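Local structure of histidinol dehydrogenase (Elizabethkingia anophelis NUHP1, 6AN0) at residues I407-E412 with V429-L434; M92-I97 with L147-Q152; N36-V41 with V220-Q225. The protein probably catalyses the two NAD-dependent oxidations of L-histidinol to L-histidine, the last step of histidine biosynthesis, as a zinc-containing dehydrogenase. One frame throughout, in Å; residues are numbered along the deposited sequence. Where two conformers were deposited one is given.

Contact 1 of 3, residues I407-E412 with V429-L434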
loop_
_atom_site.group_PDB
_atom_site.type_symbol
_atom_site.label_atom_id
_atom_site.label_comp_id
_atom_site.label_asym_id
_atom_site.label_seq_id
_atom_site.Cartn_x
_atom_site.Cartn_y
_atom_site.Cartn_z
ATOM N N ILE A 407 -16.264 12.495 25.568
ATOM C CA ILE A 407 -16.760 12.047 24.267
ATOM C C ILE A 407 -17.844 10.985 24.385
ATOM O O ILE A 407 -18.480 10.647 23.374
ATOM C CB ILE A 407 -15.615 11.513 23.383
ATOM C CG1 ILE A 407 -14.959 10.277 24.005
ATOM C CG2 ILE A 407 -14.595 12.602 23.148
ATOM C CD1 ILE A 407 -13.906 9.610 23.086
ATOM N N GLY A 408 -18.071 10.447 25.581
ATOM C CA GLY A 408 -18.991 9.348 25.786
ATOM C C GLY A 408 -20.422 9.577 25.322
ATOM O O GLY A 408 -20.988 8.771 24.569
ATOM N N PRO A 409 -21.051 10.658 25.783
ATOM C CA PRO A 409 -22.441 10.914 25.350
ATOM C C PRO A 409 -22.587 11.005 23.838
ATOM O O PRO A 409 -23.557 10.471 23.282
ATOM C CB PRO A 409 -22.786 12.233 26.051
ATOM C CG PRO A 409 -21.906 12.254 27.261
ATOM C CD PRO A 409 -20.617 11.605 26.831
ATOM N N GLY A 410 -21.634 11.640 23.151
ATOM C CA GLY A 410 -21.697 11.702 21.696
ATOM C C GLY A 410 -21.611 10.335 21.034
ATOM O O GLY A 410 -22.348 10.048 20.090
ATOM N N ILE A 411 -20.693 9.484 21.507
ATOM C CA ILE A 411 -20.580 8.115 20.995
ATOM C C ILE A 411 -21.901 7.368 21.163
ATOM O O ILE A 411 -22.376 6.687 20.243
ATOM C CB ILE A 411 -19.435 7.375 21.706
ATOM C CG1 ILE A 411 -18.097 8.053 21.420
ATOM C CG2 ILE A 411 -19.406 5.885 21.287
ATOM C CD1 ILE A 411 -17.009 7.639 22.371
ATOM N N GLU A 412 -22.503 7.465 22.351
ATOM C CA GLU A 412 -23.792 6.820 22.591
ATOM C C GLU A 412 -24.837 7.229 21.554
ATOM O O GLU A 412 -25.594 6.384 21.060
ATOM C CB GLU A 412 -24.295 7.148 24.000
ATOM C CG GLU A 412 -23.487 6.542 25.151
ATOM C CD GLU A 412 -24.097 6.866 26.515
ATOM O OE1 GLU A 412 -24.042 6.016 27.426
ATOM O OE2 GLU A 412 -24.642 7.977 26.672
ATOM N N VAL A 429 -21.457 1.678 30.518
ATOM C CA VAL A 429 -20.972 1.074 31.760
ATOM C C VAL A 429 -19.816 1.872 32.359
ATOM O O VAL A 429 -19.681 1.948 33.588
ATOM C CB VAL A 429 -20.591 -0.404 31.550
ATOM C CG1 VAL A 429 -21.822 -1.204 31.170
ATOM C CG2 VAL A 429 -19.474 -0.555 30.506
ATOM N N ARG A 430 -18.976 2.488 31.528
ATOM C CA ARG A 430 -17.927 3.352 32.070
ATOM C C ARG A 430 -18.521 4.594 32.730
ATOM O O ARG A 430 -18.137 4.958 33.847
ATOM C CB ARG A 430 -16.934 3.755 30.976
ATOM C CG ARG A 430 -15.716 2.846 30.833
ATOM C CD ARG A 430 -15.921 1.853 29.713
ATOM N NE ARG A 430 -14.717 1.096 29.360
ATOM C CZ ARG A 430 -14.731 0.037 28.555
ATOM N NH1 ARG A 430 -15.884 -0.363 28.028
ATOM N NH2 ARG A 430 -13.609 -0.621 28.262
ATOM N N LEU A 431 -19.458 5.260 32.052
ATOM C CA LEU A 431 -20.034 6.481 32.609
ATOM C C LEU A 431 -20.755 6.207 33.921
ATOM O O LEU A 431 -20.608 6.965 34.885
ATOM C CB LEU A 431 -20.990 7.120 31.608
ATOM C CG LEU A 431 -20.417 7.449 30.234
ATOM C CD1 LEU A 431 -21.508 8.016 29.331
ATOM C CD2 LEU A 431 -19.216 8.401 30.333
ATOM N N LYS A 432 -21.542 5.129 33.980
ATOM C CA LYS A 432 -22.260 4.831 35.216
ATOM C C LYS A 432 -21.297 4.499 36.349
ATOM O O LYS A 432 -21.574 4.817 37.511
ATOM C CB LYS A 432 -23.248 3.683 34.999
ATOM C CG LYS A 432 -24.352 3.980 33.987
ATOM C CD LYS A 432 -25.481 2.951 34.079
ATOM C CE LYS A 432 -25.989 2.512 32.701
ATOM N NZ LYS A 432 -25.321 1.270 32.182
ATOM N N SER A 433 -20.157 3.882 36.026
ATOM C CA SER A 433 -19.165 3.528 37.038
ATOM C C SER A 433 -18.561 4.771 37.682
ATOM O O SER A 433 -18.382 4.817 38.904
ATOM C CB SER A 433 -18.073 2.671 36.402
ATOM O OG SER A 433 -17.071 2.330 37.335
ATOM N N LEU A 434 -18.240 5.783 36.873
ATOM C CA LEU A 434 -17.711 7.037 37.405
ATOM C C LEU A 434 -18.800 7.852 38.092
ATOM O O LEU A 434 -18.534 8.529 39.093
ATOM C CB LEU A 434 -17.072 7.847 36.280
ATOM C CG LEU A 434 -15.971 7.129 35.500
ATOM C CD1 LEU A 434 -15.681 7.817 34.163
ATOM C CD2 LEU A 434 -14.711 7.042 36.352
#

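Contact 2 of 3, residues M92-I97 with L147-Q152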
loop_
_atom_site.group_PDB
_atom_site.type_symbol
_atom_site.label_atom_id
_atom_site.label_comp_id
_atom_site.label_asym_id
_atom_site.label_seq_id
_atom_site.Cartn_x
_atom_site.Cartn_y
_atom_site.Cartn_z
ATOM N N MET A 92 29.811 3.152 -1.282
ATOM C CA MET A 92 29.394 4.542 -1.445
ATOM C C MET A 92 27.892 4.634 -1.682
ATOM O O MET A 92 27.199 5.455 -1.069
ATOM C CB MET A 92 30.164 5.174 -2.607
ATOM C CG MET A 92 29.829 6.626 -2.897
ATOM S SD MET A 92 28.457 6.821 -4.057
ATOM C CE MET A 92 29.192 6.204 -5.578
ATOM N N ALA A 93 27.374 3.800 -2.585
ATOM C CA ALA A 93 25.936 3.784 -2.841
ATOM C C ALA A 93 25.154 3.378 -1.593
ATOM O O ALA A 93 24.151 4.009 -1.242
ATOM C CB ALA A 93 25.628 2.842 -4.004
ATOM N N ALA A 94 25.596 2.316 -0.910
ATOM C CA ALA A 94 24.869 1.837 0.265
ATOM C C ALA A 94 24.788 2.914 1.342
ATOM O O ALA A 94 23.754 3.069 2.007
ATOM C CB ALA A 94 25.542 0.581 0.823
ATOM N N SER A 95 25.871 3.664 1.530
ATOM C CA SER A 95 25.863 4.708 2.547
ATOM C C SER A 95 24.828 5.780 2.231
ATOM O O SER A 95 24.102 6.231 3.127
ATOM C CB SER A 95 27.258 5.316 2.683
ATOM O OG SER A 95 28.110 4.459 3.422
ATOM N N ASN A 96 24.733 6.191 0.965
ATOM C CA ASN A 96 23.783 7.232 0.585
ATOM C C ASN A 96 22.349 6.743 0.688
ATOM O O ASN A 96 21.473 7.473 1.168
ATOM C CB ASN A 96 24.073 7.711 -0.834
ATOM C CG ASN A 96 25.329 8.540 -0.914
ATOM O OD1 ASN A 96 25.782 9.064 0.094
ATOM N ND2 ASN A 96 25.901 8.660 -2.110
ATOM N N ILE A 97 22.089 5.520 0.216
ATOM C CA ILE A 97 20.765 4.924 0.351
ATOM C C ILE A 97 20.383 4.793 1.825
ATOM O O ILE A 97 19.251 5.109 2.224
ATOM C CB ILE A 97 20.734 3.559 -0.373
ATOM C CG1 ILE A 97 20.874 3.761 -1.888
ATOM C CG2 ILE A 97 19.449 2.790 -0.031
ATOM C CD1 ILE A 97 21.327 2.502 -2.655
ATOM N N LEU A 147 16.217 -2.538 -1.851
ATOM C CA LEU A 147 15.191 -3.242 -1.092
ATOM C C LEU A 147 15.711 -3.766 0.234
ATOM O O LEU A 147 14.986 -3.731 1.233
ATOM C CB LEU A 147 14.626 -4.407 -1.912
ATOM C CG LEU A 147 14.051 -3.979 -3.262
ATOM C CD1 LEU A 147 13.579 -5.201 -4.044
ATOM C CD2 LEU A 147 12.899 -2.977 -3.106
ATOM N N GLY A 148 16.975 -4.193 0.266
ATOM C CA GLY A 148 17.534 -4.741 1.495
ATOM C C GLY A 148 17.805 -3.687 2.556
ATOM O O GLY A 148 17.636 -3.942 3.751
ATOM N N ILE A 149 18.238 -2.497 2.149
ATOM C CA ILE A 149 18.655 -1.499 3.138
ATOM C C ILE A 149 17.443 -0.985 3.917
ATOM O O ILE A 149 17.496 -0.939 5.160
ATOM C CB ILE A 149 19.461 -0.355 2.483
ATOM C CG1 ILE A 149 20.872 -0.850 2.136
ATOM C CG2 ILE A 149 19.562 0.861 3.432
ATOM C CD1 ILE A 149 21.763 0.182 1.428
ATOM N N PRO A 150 16.342 -0.571 3.282
ATOM C CA PRO A 150 15.214 -0.104 4.101
ATOM C C PRO A 150 14.577 -1.219 4.918
ATOM O O PRO A 150 14.064 -0.953 6.014
ATOM C CB PRO A 150 14.235 0.494 3.073
ATOM C CG PRO A 150 14.702 0.033 1.738
ATOM C CD PRO A 150 16.164 -0.212 1.856
ATOM N N ALA A 151 14.596 -2.465 4.421
ATOM C CA ALA A 151 14.145 -3.583 5.245
ATOM C C ALA A 151 14.947 -3.672 6.536
ATOM O O ALA A 151 14.384 -3.889 7.615
ATOM C CB ALA A 151 14.256 -4.900 4.462
ATOM N N GLN A 152 16.271 -3.538 6.443
ATOM C CA GLN A 152 17.095 -3.600 7.644
ATOM C C GLN A 152 16.808 -2.424 8.563
ATOM O O GLN A 152 16.668 -2.603 9.777
ATOM C CB GLN A 152 18.582 -3.655 7.266
ATOM C CG GLN A 152 19.003 -4.960 6.592
ATOM C CD GLN A 152 19.075 -6.150 7.557
ATOM O OE1 GLN A 152 18.318 -6.235 8.532
ATOM N NE2 GLN A 152 19.999 -7.071 7.285
#

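Contact 3 of 3, residues N36-V41 with V220-Q225. With EDO (1,2-ethanediol), chain F; EDO (1,2-ethanediol), chain E.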
loop_
_atom_site.group_PDB
_atom_site.type_symbol
_atom_site.label_atom_id
_atom_site.label_comp_id
_atom_site.label_asym_id
_atom_site.label_seq_id
_atom_site.Cartn_x
_atom_site.Cartn_y
_atom_site.Cartn_z
ATOM N N ASN A 36 -3.987 -19.853 -14.899
ATOM C CA ASN A 36 -3.926 -21.301 -14.728
ATOM C C ASN A 36 -2.483 -21.757 -14.595
ATOM O O ASN A 36 -2.179 -22.668 -13.815
ATOM C CB ASN A 36 -4.613 -22.011 -15.897
ATOM C CG ASN A 36 -4.512 -23.528 -15.796
ATOM O OD1 ASN A 36 -5.273 -24.166 -15.066
ATOM N ND2 ASN A 36 -3.563 -24.111 -16.526
ATOM N N ILE A 37 -1.583 -21.112 -15.333
ATOM C CA ILE A 37 -0.170 -21.468 -15.286
ATOM C C ILE A 37 0.389 -21.221 -13.892
ATOM O O ILE A 37 1.061 -22.082 -13.315
ATOM C CB ILE A 37 0.597 -20.692 -16.369
ATOM C CG1 ILE A 37 0.320 -21.322 -17.741
ATOM C CG2 ILE A 37 2.071 -20.631 -16.058
ATOM C CD1 ILE A 37 0.433 -20.352 -18.898
ATOM N N VAL A 38 0.063 -20.060 -13.310
ATOM C CA VAL A 38 0.542 -19.713 -11.971
ATOM C C VAL A 38 -0.078 -20.628 -10.916
ATOM O O VAL A 38 0.611 -21.126 -10.018
ATOM C CB VAL A 38 0.235 -18.234 -11.670
ATOM C CG1 VAL A 38 0.452 -17.944 -10.204
ATOM C CG2 VAL A 38 1.119 -17.324 -12.533
ATOM N N LEU A 39 -1.398 -20.818 -10.978
ATOM C CA LEU A 39 -2.070 -21.627 -9.967
ATOM C C LEU A 39 -1.541 -23.060 -9.960
ATOM O O LEU A 39 -1.437 -23.685 -8.899
ATOM C CB LEU A 39 -3.586 -21.606 -10.206
ATOM C CG LEU A 39 -4.307 -20.294 -9.845
ATOM C CD1 LEU A 39 -5.806 -20.444 -10.098
ATOM C CD2 LEU A 39 -4.031 -19.925 -8.399
ATOM N N THR A 40 -1.203 -23.597 -11.135
ATOM C CA THR A 40 -0.625 -24.940 -11.196
ATOM C C THR A 40 0.722 -24.997 -10.474
ATOM O O THR A 40 0.983 -25.934 -9.710
ATOM C CB THR A 40 -0.474 -25.387 -12.648
ATOM O OG1 THR A 40 -1.767 -25.457 -13.256
ATOM C CG2 THR A 40 0.182 -26.768 -12.733
ATOM N N VAL A 41 1.591 -24.007 -10.705
ATOM C CA VAL A 41 2.869 -23.979 -9.991
ATOM C C VAL A 41 2.636 -23.846 -8.492
ATOM O O VAL A 41 3.289 -24.519 -7.681
ATOM C CB VAL A 41 3.762 -22.836 -10.510
ATOM C CG1 VAL A 41 5.097 -22.819 -9.748
ATOM C CG2 VAL A 41 3.999 -22.978 -12.006
ATOM N N VAL A 220 6.660 -13.601 -13.353
ATOM C CA VAL A 220 6.840 -13.168 -11.971
ATOM C C VAL A 220 5.760 -12.163 -11.597
ATOM O O VAL A 220 5.191 -12.211 -10.495
ATOM C CB VAL A 220 8.258 -12.589 -11.782
ATOM C CG1 VAL A 220 8.371 -11.851 -10.438
ATOM C CG2 VAL A 220 9.299 -13.699 -11.897
ATOM N N THR A 221 5.433 -11.264 -12.529
ATOM C CA THR A 221 4.425 -10.241 -12.271
ATOM C C THR A 221 3.061 -10.867 -11.998
ATOM O O THR A 221 2.363 -10.476 -11.054
ATOM C CB THR A 221 4.358 -9.275 -13.465
ATOM O OG1 THR A 221 5.602 -8.569 -13.579
ATOM C CG2 THR A 221 3.228 -8.259 -13.285
ATOM N N ALA A 222 2.657 -11.833 -12.831
ATOM C CA ALA A 222 1.374 -12.501 -12.626
ATOM C C ALA A 222 1.379 -13.296 -11.327
ATOM O O ALA A 222 0.372 -13.339 -10.608
ATOM C CB ALA A 222 1.052 -13.406 -13.820
ATOM N N ALA A 223 2.514 -13.915 -10.997
ATOM C CA ALA A 223 2.581 -14.703 -9.773
ATOM C C ALA A 223 2.415 -13.817 -8.551
ATOM O O ALA A 223 1.692 -14.175 -7.614
ATOM C CB ALA A 223 3.902 -15.475 -9.699
ATOM N N LYS A 224 3.068 -12.649 -8.544
ATOM C CA LYS A 224 2.913 -11.727 -7.424
ATOM C C LYS A 224 1.474 -11.241 -7.316
ATOM O O LYS A 224 0.931 -11.114 -6.208
ATOM C CB LYS A 224 3.871 -10.544 -7.582
ATOM C CG LYS A 224 5.328 -10.880 -7.266
ATOM C CD LYS A 224 6.261 -9.717 -7.624
ATOM C CE LYS A 224 6.043 -8.519 -6.704
ATOM N NZ LYS A 224 6.890 -7.355 -7.106
ATOM N N GLN A 225 0.836 -10.973 -8.462
ATOM C CA GLN A 225 -0.554 -10.523 -8.445
ATOM C C GLN A 225 -1.467 -11.586 -7.849
ATOM O O GLN A 225 -2.330 -11.283 -7.014
ATOM C CB GLN A 225 -1.008 -10.144 -9.860
HETATM C C1 EDO F . -5.129 -25.749 -10.390
HETATM O O1 EDO F . -6.073 -24.880 -9.756
HETATM C C2 EDO F . -4.546 -25.014 -11.587
HETATM O O2 EDO F . -5.570 -24.162 -12.117
HETATM C C1 EDO E . 5.850 -5.980 -18.020
HETATM O O1 EDO E . 6.000 -7.175 -18.802
HETATM C C2 EDO E . 6.496 -6.192 -16.657
HETATM O O2 EDO E . 6.255 -7.540 -16.239
#

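Contact 1 of 3, residues I407-E412 with V429-L434
Leu-431 and Glu-412 reach for one another from opposite directions across two neighbouring helices, whose local axes are 10.8 Å apart at 144°. One branch of the leucine does the touching: its CD1 methyl lies over the face of the Glu-412 carboxylate, nearer OE1 (3.7 Å) than OE2 (4.1 Å). The glutamate gets there with CG anti to the carbonyl carbon (chi1 -68°) and its chain stretched out beyond CG (chi2 -177°), toward helix 421-435. The same CD1 also approaches the kinked turn of 407-412, standing 4.4 Å from Gly-408 C and 4.5 Å from Pro-409 CD. Gly-408 offers only backbone here, and its CA is 7.5 Å from that of Leu-431. Pro-409 has no N-H to give to the preceding turn, in keeping with the kink.

No hydrogen bond crosses between the segments, and Lys-432 NZ stays 6.8 Å from Glu-412 OE1, too far for a salt bridge. Instead Ser-428 OG, three residues before Leu-431, is hydrogen-bonded to Glu-412 OE1. The chemistry is therefore divided: the serine hydroxyl serves one carboxylate oxygen, while the methyl contributes only van der Waals contact to a modest interface of 112 Å².

Contact 2 of 3, residues M92-I97 with L147-Q152
Ala-94, Ile-97 and Ile-149 meet without any ring, side-chain amide or carboxylate between them; the one flat group involved is the backbone carbonyl of Ala-94. The methyl CD1 of Ile-149 approaches close to the plane of this group, on its flank beside O and CA, and does not lie over a face; it is 3.6 Å from Ala-94 O and 3.7 Å from Ala-94 CA. It also rests against the alanine methyl, with Ala-94 CB 3.8 Å from Ile-149 CD1, so that it touches both main chain and side chain of one residue.

Ile-97 supplies the other wall. Its CG2 is 3.8 Å from Ile-149 CD1 and 4.0 Å from Ile-149 CG2, and the two isoleucine side chains cross at about a right angle. The reach of Ile-149 follows from its extended chain (chi2 178°), which carries CD1 straight outward to lie between Ala-94 and Ile-97. The contact is wholly apolar on the side-chain level and buried, with no hydrogen bond across. Leu-145 and Met-146, earlier on the second helix, continue the packing against Ile-97.

Helix 84-102 also meets the second subunit, where Met-92 packs on Gly-410 and Ala-93 on Met-414 of that chain. Helix 142-154 is the connection between strands 117-132 and 158-163, which pair in parallel; the arrangement is thus a beta-alpha-beta crossover of an alpha/beta domain, with helix 84-102 laid against its crossover helix.

Contact 3 of 3, residues N36-V41 with V220-Q225
Val-38 of helix 35-48 packs on Ala-222 and Ala-223 of helix 218-227, the crossover helix of a beta-alpha-beta unit formed with the parallel-paired strands 211-213 and 233-234. Predicted NAD-binding residues lie near: the side chains of Ala-222 and Asn-217 are about 8 Å apart, as are those of Ala-223 and Gln-194. The valine divides its two methyls. CG1, placed anti to the backbone N (chi1 168°), lies 3.9 Å from Ala-223 CA, while CG2 sits 4.1 Å from Ala-222 CB and 4.0 Å from Ala-223 N. Because the alanine side chains end at CB, the backbones come close, with the CA atoms of Val-38 and Ala-223 5.8 Å apart. No hydrogen bond crosses this apolar contact.

Within the first helix, Thr-40 OG1 bonds to Asn-36 O at 2.9 Å, 29° out of the carbonyl plane, and Thr-40 N approaches the same oxygen from the opposite face. A 1,2-ethanediol, probably from the crystallisation liquor, hydrogen-bonds through O2 to Asn-36 OD1 (3.0 Å); a second binds Thr-221 OG1, which is also bonded to Asn-217 O.

Ile-193 of helix 192-201 adjoins Val-38, and Ile-196 of that helix adjoins Ala-223. Lys-224 ties helix 218-227 to Asp-235, just after strand 233-234, by a salt bridge, while helix 35-48 lies against the crossover helix.

In the fold
From the N terminus, 36-41 opens contact 3, which closes only at 220-225; contact 2, from 92-97 to 147-152, is nested inside that long loop. Their centres are about 30 Å apart and they do not touch, yet both fasten an early helix onto a helix joining parallel strands of the mixed sheet. Contact 1 follows in series, closing the short hairpin of helices 401-417 and 421-435, with its centre about 47 Å from that of the chain. This projecting hairpin bears Glu-418, predicted to bind substrate, and His-423, predicted to bind substrate and zinc. Contacts 1 and 2 both touch the second subunit, whereas contact 3 does not.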